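Long-range contacts in uracil-dna glycosylase (Deinococcus radiodurans, PDB 4UQM), which belongs to the uracil-DNA glycosylase superfamily and has an alpha/beta fold built round a central four-stranded parallel sheet: residues V63-L67 with W160-T164; E74-L78 with R233-E237; L108-Y112 with A124-L130; I168-K174 with L193-H199. The protein carries 1 engineered substitution. All blocks are in the same frame, centred on the assembly; numbering follows the deposited sequence. Where two conformers were deposited one is given.

Interaction 1: residues V63-L67 with W160-T164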
loop_
_atom_site.group_PDB
_atom_site.type_symbol
_atom_site.label_atom_id
_atom_site.label_comp_id
_atom_site.label_asym_id
_atom_site.label_seq_id
_atom_site.Cartn_x
_atom_site.Cartn_y
_atom_site.Cartn_z
ATOM N N VAL A 63 -0.362 10.533 5.844
ATOM C CA VAL A 63 0.163 9.232 6.213
ATOM C C VAL A 63 -0.857 8.129 6.121
ATOM O O VAL A 63 -0.525 7.003 5.695
ATOM C CB VAL A 63 0.802 9.293 7.632
ATOM C CG1 VAL A 63 1.078 7.913 8.234
ATOM C CG2 VAL A 63 2.087 10.084 7.598
ATOM N N PHE A 64 -2.096 8.403 6.532
ATOM C CA PHE A 64 -3.130 7.366 6.603
ATOM C C PHE A 64 -4.080 7.422 5.395
ATOM O O PHE A 64 -5.172 6.805 5.427
ATOM C CB PHE A 64 -3.891 7.494 7.922
ATOM C CG PHE A 64 -3.050 7.162 9.122
ATOM C CD1 PHE A 64 -2.798 5.836 9.469
ATOM C CD2 PHE A 64 -2.500 8.156 9.919
ATOM C CE1 PHE A 64 -1.983 5.520 10.568
ATOM C CE2 PHE A 64 -1.701 7.830 11.006
ATOM C CZ PHE A 64 -1.452 6.517 11.319
ATOM N N ASN A 65 -3.686 8.100 4.305
ATOM C CA ASN A 65 -4.581 8.224 3.162
ATOM C C ASN A 65 -5.043 6.928 2.531
ATOM O O ASN A 65 -6.133 6.913 1.992
ATOM C CB ASN A 65 -4.033 9.146 2.080
ATOM C CG ASN A 65 -4.187 10.617 2.450
ATOM O OD1 ASN A 65 -4.790 10.972 3.468
ATOM N ND2 ASN A 65 -3.584 11.481 1.671
ATOM N N ALA A 66 -4.246 5.879 2.537
ATOM C CA ALA A 66 -4.729 4.623 1.939
ATOM C C ALA A 66 -6.019 4.169 2.610
ATOM O O ALA A 66 -6.912 3.634 1.944
ATOM C CB ALA A 66 -3.677 3.528 2.023
ATOM N N LEU A 67 -6.085 4.276 3.953
ATOM C CA LEU A 67 -7.304 3.883 4.676
ATOM C C LEU A 67 -8.433 4.829 4.347
ATOM O O LEU A 67 -9.580 4.397 4.280
ATOM C CB LEU A 67 -7.032 3.891 6.175
ATOM C CG LEU A 67 -5.830 3.125 6.694
ATOM C CD1 LEU A 67 -5.766 3.250 8.214
ATOM C CD2 LEU A 67 -5.826 1.685 6.281
ATOM N N TRP A 160 5.878 0.745 13.139
ATOM C CA TRP A 160 4.870 0.669 12.099
ATOM C C TRP A 160 4.440 -0.759 11.791
ATOM O O TRP A 160 3.296 -1.009 11.398
ATOM C CB TRP A 160 5.356 1.298 10.771
ATOM C CG TRP A 160 5.243 2.779 10.695
ATOM C CD1 TRP A 160 6.264 3.697 10.517
ATOM C CD2 TRP A 160 4.044 3.529 10.787
ATOM N NE1 TRP A 160 5.738 4.976 10.481
ATOM C CE2 TRP A 160 4.380 4.889 10.657
ATOM C CE3 TRP A 160 2.698 3.190 10.975
ATOM C CZ2 TRP A 160 3.410 5.893 10.728
ATOM C CZ3 TRP A 160 1.738 4.190 11.043
ATOM C CH2 TRP A 160 2.106 5.518 10.906
ATOM N N GLU A 161 5.388 -1.689 11.868
ATOM C CA GLU A 161 5.073 -3.073 11.494
ATOM C C GLU A 161 3.990 -3.681 12.338
ATOM O O GLU A 161 3.182 -4.447 11.807
ATOM C CB GLU A 161 6.328 -3.951 11.551
ATOM C CG GLU A 161 7.387 -3.616 10.504
ATOM C CD GLU A 161 8.350 -2.487 10.852
ATOM O OE1 GLU A 161 8.168 -1.787 11.896
ATOM O OE2 GLU A 161 9.342 -2.324 10.075
ATOM N N HIS A 162 3.889 -3.294 13.611
ATOM C CA HIS A 162 2.778 -3.786 14.429
ATOM C C HIS A 162 1.459 -3.212 13.908
ATOM O O HIS A 162 0.447 -3.884 13.882
ATOM C CB HIS A 162 2.973 -3.348 15.873
ATOM C CG HIS A 162 4.138 -3.972 16.544
ATOM N ND1 HIS A 162 4.294 -5.337 16.621
ATOM C CD2 HIS A 162 5.168 -3.429 17.228
ATOM C CE1 HIS A 162 5.397 -5.608 17.309
ATOM N NE2 HIS A 162 5.962 -4.462 17.661
ATOM N N PHE A 163 1.472 -1.943 13.546
ATOM C CA PHE A 163 0.255 -1.300 13.033
ATOM C C PHE A 163 -0.156 -1.900 11.682
ATOM O O PHE A 163 -1.341 -2.221 11.477
ATOM C CB PHE A 163 0.477 0.187 12.884
ATOM C CG PHE A 163 -0.731 0.908 12.333
ATOM C CD1 PHE A 163 -1.819 1.162 13.155
ATOM C CD2 PHE A 163 -0.810 1.226 10.976
ATOM C CE1 PHE A 163 -2.964 1.751 12.626
ATOM C CE2 PHE A 163 -1.933 1.832 10.452
ATOM C CZ PHE A 163 -3.008 2.130 11.279
ATOM N N THR A 164 0.789 -2.076 10.769
ATOM C CA THR A 164 0.405 -2.664 9.493
ATOM C C THR A 164 0.101 -4.163 9.620
ATOM O O THR A 164 -0.713 -4.675 8.853
ATOM C CB THR A 164 1.391 -2.353 8.357
ATOM O OG1 THR A 164 2.669 -2.839 8.707
ATOM C CG2 THR A 164 1.421 -0.880 8.093
#

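Interaction 2: residues E74-L78 with R233-E237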
loop_
_atom_site.group_PDB
_atom_site.type_symbol
_atom_site.label_atom_id
_atom_site.label_comp_id
_atom_site.label_asym_id
_atom_site.label_seq_id
_atom_site.Cartn_x
_atom_site.Cartn_y
_atom_site.Cartn_z
ATOM N N GLU A 74 -14.572 -2.203 1.563
ATOM C CA GLU A 74 -14.401 -2.168 0.122
ATOM C C GLU A 74 -13.139 -2.860 -0.346
ATOM O O GLU A 74 -12.981 -3.035 -1.543
ATOM C CB GLU A 74 -14.352 -0.709 -0.349
ATOM C CG GLU A 74 -15.666 0.003 -0.066
ATOM C CD GLU A 74 -15.800 1.405 -0.625
ATOM O OE1 GLU A 74 -15.069 1.795 -1.528
ATOM O OE2 GLU A 74 -16.716 2.131 -0.163
ATOM N N VAL A 75 -12.275 -3.305 0.548
ATOM C CA VAL A 75 -11.001 -3.888 0.114
ATOM C C VAL A 75 -11.232 -5.214 -0.617
ATOM O O VAL A 75 -11.813 -6.123 -0.066
ATOM C CB VAL A 75 -10.039 -4.122 1.308
ATOM C CG1 VAL A 75 -8.742 -4.755 0.859
ATOM C CG2 VAL A 75 -9.746 -2.824 2.033
ATOM N N LYS A 76 -10.755 -5.298 -1.849
ATOM C CA LYS A 76 -10.656 -6.543 -2.531
ATOM C C LYS A 76 -9.250 -6.948 -2.917
ATOM O O LYS A 76 -9.005 -8.152 -3.123
ATOM C CB LYS A 76 -11.626 -6.610 -3.690
ATOM C CG LYS A 76 -11.389 -5.707 -4.811
ATOM C CD LYS A 76 -12.589 -5.873 -5.796
ATOM C CE LYS A 76 -12.317 -5.338 -7.168
ATOM N NZ LYS A 76 -13.590 -5.521 -7.914
ATOM N N VAL A 77 -8.349 -5.966 -3.004
ATOM C CA VAL A 77 -6.928 -6.240 -3.273
ATOM C C VAL A 77 -6.126 -5.395 -2.319
ATOM O O VAL A 77 -6.470 -4.218 -2.098
ATOM C CB VAL A 77 -6.536 -5.874 -4.724
ATOM C CG1 VAL A 77 -5.035 -6.108 -4.968
ATOM C CG2 VAL A 77 -7.390 -6.651 -5.736
ATOM N N LEU A 78 -5.140 -5.996 -1.661
ATOM C CA LEU A 78 -4.266 -5.249 -0.798
ATOM C C LEU A 78 -2.867 -5.346 -1.383
ATOM O O LEU A 78 -2.322 -6.401 -1.452
ATOM C CB LEU A 78 -4.321 -5.791 0.645
ATOM C CG LEU A 78 -3.585 -4.968 1.711
ATOM C CD1 LEU A 78 -4.095 -5.309 3.087
ATOM C CD2 LEU A 78 -2.064 -5.189 1.641
ATOM N N ARG A 233 -16.025 -12.059 -7.330
ATOM C CA ARG A 233 -15.716 -10.682 -7.146
ATOM C C ARG A 233 -15.378 -10.208 -8.596
ATOM O O ARG A 233 -14.923 -10.961 -9.482
ATOM C CB ARG A 233 -14.590 -10.494 -6.109
ATOM C CG ARG A 233 -14.848 -11.196 -4.781
ATOM C CD ARG A 233 -14.170 -10.552 -3.593
ATOM N NE ARG A 233 -14.814 -9.273 -3.286
ATOM C CZ ARG A 233 -14.478 -8.421 -2.317
ATOM N NH1 ARG A 233 -13.445 -8.602 -1.497
ATOM N NH2 ARG A 233 -15.178 -7.304 -2.221
ATOM N N GLY A 234 -15.647 -8.968 -8.852
ATOM C CA GLY A 234 -15.280 -8.354 -10.092
ATOM C C GLY A 234 -13.780 -8.105 -10.170
ATOM O O GLY A 234 -13.134 -7.845 -9.159
ATOM N N PRO A 235 -13.251 -8.159 -11.376
ATOM C CA PRO A 235 -11.833 -7.843 -11.580
ATOM C C PRO A 235 -11.570 -6.377 -11.368
ATOM O O PRO A 235 -12.477 -5.571 -11.387
ATOM C CB PRO A 235 -11.605 -8.194 -13.028
ATOM C CG PRO A 235 -12.942 -8.123 -13.697
ATOM C CD PRO A 235 -13.957 -8.408 -12.650
ATOM N N VAL A 236 -10.328 -6.076 -11.130
ATOM C CA VAL A 236 -9.879 -4.690 -11.133
ATOM C C VAL A 236 -9.692 -4.203 -12.560
ATOM O O VAL A 236 -9.167 -4.891 -13.422
ATOM C CB VAL A 236 -8.501 -4.564 -10.407
ATOM C CG1 VAL A 236 -7.926 -3.139 -10.502
ATOM C CG2 VAL A 236 -8.623 -4.977 -8.942
ATOM N N GLU A 237 -10.135 -2.973 -12.814
ATOM C CA GLU A 237 -9.784 -2.298 -14.037
ATOM C C GLU A 237 -8.444 -1.602 -13.839
ATOM O O GLU A 237 -8.364 -0.554 -13.180
ATOM C CB GLU A 237 -10.844 -1.267 -14.366
ATOM C CG GLU A 237 -10.492 -0.394 -15.556
ATOM C CD GLU A 237 -10.383 -1.203 -16.802
ATOM O OE1 GLU A 237 -11.428 -1.589 -17.350
ATOM O OE2 GLU A 237 -9.269 -1.550 -17.195
#

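Interaction 3: residues L108-Y112 with A124-L130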
loop_
_atom_site.group_PDB
_atom_site.type_symbol
_atom_site.label_atom_id
_atom_site.label_comp_id
_atom_site.label_asym_id
_atom_site.label_seq_id
_atom_site.Cartn_x
_atom_site.Cartn_y
_atom_site.Cartn_z
ATOM N N LEU A 108 7.225 2.813 -10.234
ATOM C CA LEU A 108 5.956 2.865 -10.929
ATOM C C LEU A 108 6.150 2.673 -12.443
ATOM O O LEU A 108 5.320 2.031 -13.093
ATOM C CB LEU A 108 5.191 4.148 -10.604
ATOM C CG LEU A 108 3.750 4.248 -11.160
ATOM C CD1 LEU A 108 2.879 3.059 -10.758
ATOM C CD2 LEU A 108 3.089 5.569 -10.789
ATOM N N ARG A 109 7.252 3.173 -13.000
ATOM C CA ARG A 109 7.583 2.847 -14.397
ATOM C C ARG A 109 7.654 1.367 -14.580
ATOM O O ARG A 109 7.211 0.859 -15.598
ATOM C CB ARG A 109 8.904 3.448 -14.811
ATOM C CG ARG A 109 8.839 4.928 -14.848
ATOM C CD ARG A 109 9.999 5.532 -15.542
ATOM N NE ARG A 109 9.889 6.932 -15.274
ATOM C CZ ARG A 109 9.118 7.760 -15.948
ATOM N NH1 ARG A 109 8.391 7.345 -17.022
ATOM N NH2 ARG A 109 9.126 9.013 -15.556
ATOM N N ASN A 110 8.231 0.666 -13.594
ATOM C CA ASN A 110 8.333 -0.790 -13.704
ATOM C C ASN A 110 6.983 -1.464 -13.527
ATOM O O ASN A 110 6.693 -2.425 -14.237
ATOM C CB ASN A 110 9.352 -1.307 -12.703
ATOM C CG ASN A 110 10.772 -1.053 -13.151
ATOM O OD1 ASN A 110 11.026 -0.746 -14.314
ATOM N ND2 ASN A 110 11.723 -1.243 -12.250
ATOM N N ILE A 111 6.154 -0.999 -12.597
ATOM C CA ILE A 111 4.793 -1.457 -12.500
ATOM C C ILE A 111 4.081 -1.335 -13.860
ATOM O O ILE A 111 3.363 -2.252 -14.303
ATOM C CB ILE A 111 4.035 -0.725 -11.367
ATOM C CG1 ILE A 111 4.481 -1.248 -9.992
ATOM C CG2 ILE A 111 2.515 -0.862 -11.488
ATOM C CD1 ILE A 111 4.138 -0.282 -8.877
ATOM N N TYR A 112 4.199 -0.161 -14.473
ATOM C CA TYR A 112 3.599 0.073 -15.812
ATOM C C TYR A 112 4.148 -0.898 -16.874
ATOM O O TYR A 112 3.385 -1.393 -17.721
ATOM C CB TYR A 112 3.793 1.505 -16.262
ATOM C CG TYR A 112 2.955 2.578 -15.569
ATOM C CD1 TYR A 112 1.938 2.259 -14.647
ATOM C CD2 TYR A 112 3.206 3.930 -15.795
ATOM C CE1 TYR A 112 1.198 3.222 -14.045
ATOM C CE2 TYR A 112 2.452 4.930 -15.182
ATOM C CZ TYR A 112 1.437 4.577 -14.307
ATOM O OH TYR A 112 0.708 5.557 -13.704
ATOM N N ALA A 124 0.250 2.566 -20.610
ATOM C CA ALA A 124 0.758 3.358 -19.520
ATOM C C ALA A 124 0.501 4.841 -19.762
ATOM O O ALA A 124 0.817 5.334 -20.838
ATOM C CB ALA A 124 2.245 3.122 -19.355
ATOM N N PRO A 125 -0.075 5.543 -18.786
ATOM C CA PRO A 125 -0.287 6.963 -18.937
ATOM C C PRO A 125 0.957 7.732 -18.553
ATOM O O PRO A 125 1.919 7.170 -18.039
ATOM C CB PRO A 125 -1.367 7.236 -17.937
ATOM C CG PRO A 125 -1.039 6.309 -16.827
ATOM C CD PRO A 125 -0.542 5.076 -17.457
ATOM N N LYS A 126 0.922 9.011 -18.861
ATOM C CA LYS A 126 2.062 9.904 -18.589
ATOM C C LYS A 126 2.166 10.311 -17.114
ATOM O O LYS A 126 3.197 10.808 -16.679
ATOM C CB LYS A 126 1.940 11.146 -19.475
ATOM C CG LYS A 126 2.059 10.813 -20.959
ATOM C CD LYS A 126 3.445 10.301 -21.346
ATOM C CE LYS A 126 3.596 9.955 -22.817
ATOM N NZ LYS A 126 3.590 11.161 -23.673
ATOM N N HIS A 127 1.099 10.155 -16.378
ATOM C CA HIS A 127 1.046 10.473 -14.953
ATOM C C HIS A 127 1.187 9.241 -14.112
ATOM O O HIS A 127 1.114 8.111 -14.629
ATOM C CB HIS A 127 -0.291 11.182 -14.650
ATOM C CG HIS A 127 -1.461 10.259 -14.740
ATOM N ND1 HIS A 127 -1.822 9.436 -13.704
ATOM C CD2 HIS A 127 -2.350 10.024 -15.733
ATOM C CE1 HIS A 127 -2.868 8.713 -14.049
ATOM N NE2 HIS A 127 -3.178 9.019 -15.301
ATOM N N GLY A 128 1.354 9.461 -12.791
ATOM C CA GLY A 128 1.487 8.361 -11.850
ATOM C C GLY A 128 0.458 8.312 -10.734
ATOM O O GLY A 128 0.727 7.752 -9.672
ATOM N N TYR A 129 -0.730 8.871 -10.968
ATOM C CA TYR A 129 -1.765 9.036 -9.936
ATOM C C TYR A 129 -2.696 7.847 -9.917
ATOM O O TYR A 129 -3.387 7.578 -10.912
ATOM C CB TYR A 129 -2.519 10.308 -10.232
ATOM C CG TYR A 129 -3.484 10.750 -9.192
ATOM C CD1 TYR A 129 -3.115 10.973 -7.898
ATOM C CD2 TYR A 129 -4.799 11.028 -9.555
ATOM C CE1 TYR A 129 -4.039 11.448 -6.939
ATOM C CE2 TYR A 129 -5.698 11.531 -8.652
ATOM C CZ TYR A 129 -5.332 11.705 -7.342
ATOM O OH TYR A 129 -6.231 12.235 -6.388
ATOM N N LEU A 130 -2.710 7.134 -8.784
ATOM C CA LEU A 130 -3.364 5.825 -8.703
ATOM C C LEU A 130 -4.669 5.840 -7.925
ATOM O O LEU A 130 -5.196 4.789 -7.567
ATOM C CB LEU A 130 -2.385 4.807 -8.119
ATOM C CG LEU A 130 -1.023 4.720 -8.786
ATOM C CD1 LEU A 130 -0.179 3.686 -8.032
ATOM C CD2 LEU A 130 -1.126 4.357 -10.247
#

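Interaction 4: residues I168-K174 with L193-H199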
loop_
_atom_site.group_PDB
_atom_site.type_symbol
_atom_site.label_atom_id
_atom_site.label_comp_id
_atom_site.label_asym_id
_atom_site.label_seq_id
_atom_site.Cartn_x
_atom_site.Cartn_y
_atom_site.Cartn_z
ATOM N N ILE A 168 -3.438 -5.705 8.106
ATOM C CA ILE A 168 -3.458 -7.025 7.434
ATOM C C ILE A 168 -4.437 -7.948 8.130
ATOM O O ILE A 168 -5.258 -8.593 7.489
ATOM C CB ILE A 168 -2.064 -7.689 7.477
ATOM C CG1 ILE A 168 -1.079 -6.989 6.526
ATOM C CG2 ILE A 168 -2.149 -9.204 7.195
ATOM C CD1 ILE A 168 -1.302 -7.315 5.064
ATOM N N LYS A 169 -4.354 -8.035 9.467
ATOM C CA LYS A 169 -5.252 -8.884 10.225
ATOM C C LYS A 169 -6.723 -8.494 10.049
ATOM O O LYS A 169 -7.570 -9.380 9.951
ATOM C CB LYS A 169 -4.880 -8.914 11.721
ATOM C CG LYS A 169 -3.585 -9.734 11.952
ATOM C CD LYS A 169 -3.198 -9.726 13.417
ATOM C CE LYS A 169 -1.694 -9.951 13.675
ATOM N NZ LYS A 169 -1.267 -9.704 15.084
ATOM N N ALA A 170 -7.025 -7.186 10.001
ATOM C CA ALA A 170 -8.423 -6.760 9.837
ATOM C C ALA A 170 -8.979 -7.172 8.465
ATOM O O ALA A 170 -10.138 -7.610 8.335
ATOM C CB ALA A 170 -8.528 -5.272 9.986
ATOM N N VAL A 171 -8.152 -7.018 7.431
ATOM C CA VAL A 171 -8.535 -7.456 6.085
ATOM C C VAL A 171 -8.642 -8.978 6.040
ATOM O O VAL A 171 -9.590 -9.499 5.464
ATOM C CB VAL A 171 -7.529 -6.928 5.052
ATOM C CG1 VAL A 171 -7.871 -7.405 3.674
ATOM C CG2 VAL A 171 -7.527 -5.383 5.067
ATOM N N ASN A 172 -7.692 -9.697 6.657
ATOM C CA ASN A 172 -7.753 -11.165 6.659
ATOM C C ASN A 172 -9.010 -11.728 7.328
ATOM O O ASN A 172 -9.524 -12.789 6.970
ATOM C CB ASN A 172 -6.540 -11.690 7.404
ATOM C CG ASN A 172 -6.483 -13.183 7.429
ATOM O OD1 ASN A 172 -6.305 -13.823 6.389
ATOM N ND2 ASN A 172 -6.622 -13.762 8.596
ATOM N N ALA A 173 -9.504 -11.011 8.319
ATOM C CA ALA A 173 -10.750 -11.379 8.997
ATOM C C ALA A 173 -11.996 -11.277 8.102
ATOM O O ALA A 173 -13.066 -11.787 8.489
ATOM C CB ALA A 173 -10.936 -10.527 10.249
ATOM N N LYS A 174 -11.909 -10.593 6.957
ATOM C CA LYS A 174 -13.056 -10.570 6.032
ATOM C C LYS A 174 -13.300 -11.965 5.467
ATOM O O LYS A 174 -12.354 -12.713 5.188
ATOM C CB LYS A 174 -12.833 -9.575 4.897
ATOM C CG LYS A 174 -12.780 -8.091 5.295
ATOM C CD LYS A 174 -12.087 -7.273 4.215
ATOM C CE LYS A 174 -12.722 -7.290 2.870
ATOM N NZ LYS A 174 -13.508 -6.132 2.515
ATOM N N LEU A 193 0.396 -14.067 8.373
ATOM C CA LEU A 193 -0.844 -13.540 8.944
ATOM C C LEU A 193 -2.037 -13.812 8.044
ATOM O O LEU A 193 -3.183 -13.620 8.486
ATOM C CB LEU A 193 -0.720 -12.010 9.115
ATOM C CG LEU A 193 0.404 -11.562 10.047
ATOM C CD1 LEU A 193 0.462 -10.045 10.080
ATOM C CD2 LEU A 193 0.315 -12.195 11.413
ATOM N N ILE A 194 -1.798 -14.134 6.765
ATOM C CA ILE A 194 -2.873 -14.314 5.796
ATOM C C ILE A 194 -3.352 -15.793 5.797
ATOM O O ILE A 194 -2.895 -16.646 5.064
ATOM C CB ILE A 194 -2.494 -13.785 4.416
ATOM C CG1 ILE A 194 -2.060 -12.299 4.541
ATOM C CG2 ILE A 194 -3.696 -13.903 3.482
ATOM C CD1 ILE A 194 -1.106 -11.882 3.490
ATOM N N THR A 195 -4.249 -16.085 6.712
ATOM C CA THR A 195 -4.743 -17.438 6.949
ATOM C C THR A 195 -6.156 -17.666 6.458
ATOM O O THR A 195 -6.633 -18.811 6.452
ATOM C CB THR A 195 -4.792 -17.672 8.464
ATOM O OG1 THR A 195 -5.625 -16.658 9.058
ATOM C CG2 THR A 195 -3.431 -17.595 9.068
ATOM N N GLY A 196 -6.858 -16.613 6.051
ATOM C CA GLY A 196 -8.261 -16.792 5.662
ATOM C C GLY A 196 -8.417 -17.767 4.500
ATOM O O GLY A 196 -7.684 -17.638 3.494
ATOM N N LYS A 197 -9.359 -18.717 4.619
ATOM C CA LYS A 197 -9.481 -19.797 3.624
ATOM C C LYS A 197 -9.786 -19.270 2.212
ATOM O O LYS A 197 -9.421 -19.901 1.214
ATOM C CB LYS A 197 -10.541 -20.841 4.019
ATOM C CG LYS A 197 -12.000 -20.370 4.111
ATOM C CD LYS A 197 -12.969 -21.514 4.488
ATOM N N ASN A 198 -10.464 -18.132 2.138
ATOM C CA ASN A 198 -10.807 -17.585 0.831
ATOM C C ASN A 198 -9.843 -16.618 0.248
ATOM O O ASN A 198 -10.055 -16.140 -0.876
ATOM C CB ASN A 198 -12.169 -16.923 0.877
ATOM C CG ASN A 198 -13.265 -17.917 1.118
ATOM O OD1 ASN A 198 -13.260 -19.053 0.587
ATOM N ND2 ASN A 198 -14.226 -17.511 1.939
ATOM N N HIS A 199 -8.769 -16.317 0.962
ATOM C CA HIS A 199 -7.846 -15.305 0.484
ATOM C C HIS A 199 -6.748 -15.901 -0.407
ATOM O O HIS A 199 -6.544 -17.095 -0.405
ATOM C CB HIS A 199 -7.253 -14.532 1.656
ATOM C CG HIS A 199 -8.297 -13.863 2.492
ATOM N ND1 HIS A 199 -9.436 -13.332 1.934
ATOM C CD2 HIS A 199 -8.403 -13.652 3.824
ATOM C CE1 HIS A 199 -10.207 -12.839 2.875
ATOM N NE2 HIS A 199 -9.600 -13.008 4.032
#

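Interaction 1: residues V63-L67 with W160-T164
Trp160 meets the 63-67 segment with the far corner of its six-membered ring, CH2, which lies 3.7 Å from CG1 of Val63 and equally close to CZ of Phe64. The valine methyl comes in obliquely to the indole. Its direction follows from the first torsion: CG1 lies anti to the backbone N (chi1 166°) and reaches across to the tryptophan. CZ of Phe64, by contrast, approaches in the indole plane, at the edge of the ring system. The two ring planes are inclined at 61°. The indole nitrogen NE1 has its partner outside the two segments, Thr146 OG1, to which it is hydrogen-bonded.

One turn further along helix 160-172, Phe163 extends its ring toward Phe64, with CG held anti to the backbone N. The pair is an offset edge-to-face arrangement in which the edge of Phe64 faces the ring of Phe163: the centroids are 5.6 Å apart and the planes stand at 79°. The closest atoms are Phe64 CE1 and Phe163 CZ, at 3.6 Å. Phe163 CZ also approaches Leu67 CD1, more loosely at 4.3 Å, with the methyl group at the edge of the phenylalanine ring. Helices 25-35 and 38-53 pack against the same cluster, placing Leu31 against both Leu67 and Phe163, and Leu43 and Leu47 against Trp160.

With only carbon atoms meeting across the two segments, the contact rests on dispersion and on the weak electrostatics of an aromatic C-H edge turned toward a pi face, so shape rather than polar pairing sets the fit.

Interaction 2: residues E74-L78 with R233-E237
Two torsions bring Lys76 and Arg233 together. In Lys76, CG sits between the backbone N and the carbonyl carbon (chi1 67°), and beyond it the chain runs fully extended toward the 233-237 segment. Arg233 bends at its third torsion (chi3 71°), which lays the guanidinium over the root of the lysine: Lys76 CB lies over one face of the group, 3.5 Å from NH1.

The extended lysine ends at the backbone of Gly234, with NZ donating to Gly234 O at 2.7 Å. The ammonium stands above the carbonyl plane, 54° out of it, so the bond misses the lone-pair direction. Arg233 NH1 makes a longer bond, 3.3 Å, to Val75 O, and also donates to Arg177 O; Val75 O in turn receives Lys174 NZ. Methyl meets methyl where Val77 CG2 touches Val236 CG2 at 3.8 Å.

The tail after helix 220-230 is thus fastened to the residues leading into strand 77-81 chiefly by cationic side chains donating to backbone carbonyls; Glu176 is a long, weak ion-pair partner of Arg233. Lys76 NZ and Arg233 NE are 6.1 Å apart, and the separate carbonyl acceptors probably ease their like charges.

Interaction 3: residues L108-Y112 with A124-L130
The side chain of Tyr112 projects from helix 106-118 into the loop that follows, which doubles back along the helix on its way to helix 131-134 within the alpha/beta fold. It meets the 124-130 segment along its whole length. At the root, Tyr112 CB lies 3.8 Å from the methyl group of Ala124, which also touches CG and CD2 of the ring. The chi1 of -73°, with CG anti to the carbonyl carbon, tips the ring along the loop. Further out, Pro125 lies over one face: its CD is 4.0 Å from the ring centroid and 24° off the normal, a CH-pi contact displaced toward the CZ-CE2 edge. Leu108, one helical turn earlier, puts its CG over the opposite face, so the ring is sandwiched between proline and leucine, which hinders its rotation. CE2 and CZ pass close to His127 O, and the tip completes the approach: Tyr112 OH donates to His127 O at 2.7 Å, lying in the carbonyl plane on a lone pair. This bond gives the hydroxyl of the buried tyrosine an acceptor and fixes the reach of the side chain.

His127 is itself held at both nitrogens. ND1 accepts Tyr129 N in the imidazole plane at 3.0 Å, while NE2 is bonded to Pro241 O, a pattern consistent with a neutral ring carrying its proton on NE2.

Leu108 adds a second line of contact, sliding past Leu130 so that their CD1 methyls come within 4.1 Å of each other. Its other methyl is pressed harder against the loop backbone: Leu108 CD2 sits just 3.4 Å from Gly128 CA, closer than ordinary carbon packing.

Interaction 4: residues I168-K174 with L193-H199
The C-terminal part of helix 160-172 packs here against the loop that leads into strand 200-204, an outermost strand of the parallel sheet. Asn172 does most of the joining. With CG anti to the backbone N (chi1 -178°), its carboxamide reaches over to the loop and uses both ends. OD1 takes Gly196 N at 2.9 Å, in the carbonyl plane on a lone pair, plus a weak bond from Thr195 N; ND2 donates to Thr195 OG1 at 3.1 Å. Gripped at both ends, the amide can hardly flip.

The Asn172 backbone is used as well. His199, closing the type I turn that starts at Gly196, donates from NE2 to Asn172 O at 2.9 Å. The oxygen lies in the imidazole plane, though the nitrogen stands 39° out of the carbonyl plane. The other ring nitrogen, ND1, accepts a hydrogen bond from the backbone N of Val178.

Toward the other end the contact turns apolar: Ile168 CG2 rests 3.7 Å from Leu193 CB, their side chains crossing at about a right angle, and the aliphatic end of Lys169 runs past the leucine methyls.

An asparagine side chain pairing with loop amides, beside a histidine on a helix carbonyl, here ties a crossover loop to a helix flanking the parallel sheet of an alpha/beta fold.

In the fold
Interactions 1 and 4 share helix 160-172: its first turn enters the aromatic cluster and its C-terminal part holds the loop before strand 200-204, with centres about 17 Å apart. Interaction 2 joins strand 77-81 and the residues before it to the tail near the end of the chain and encloses interactions 3 and 4 in sequence, while interactions 1 and 2 cross. Interactions 2 and 4 touch directly, with Val171 packed against Leu78. Interaction 3, on helix 106-118, lies about 29 Å from interaction 4, centre to centre, and nearest the bound nucleic acid. Together they join helices and loops that surround one parallel sheet.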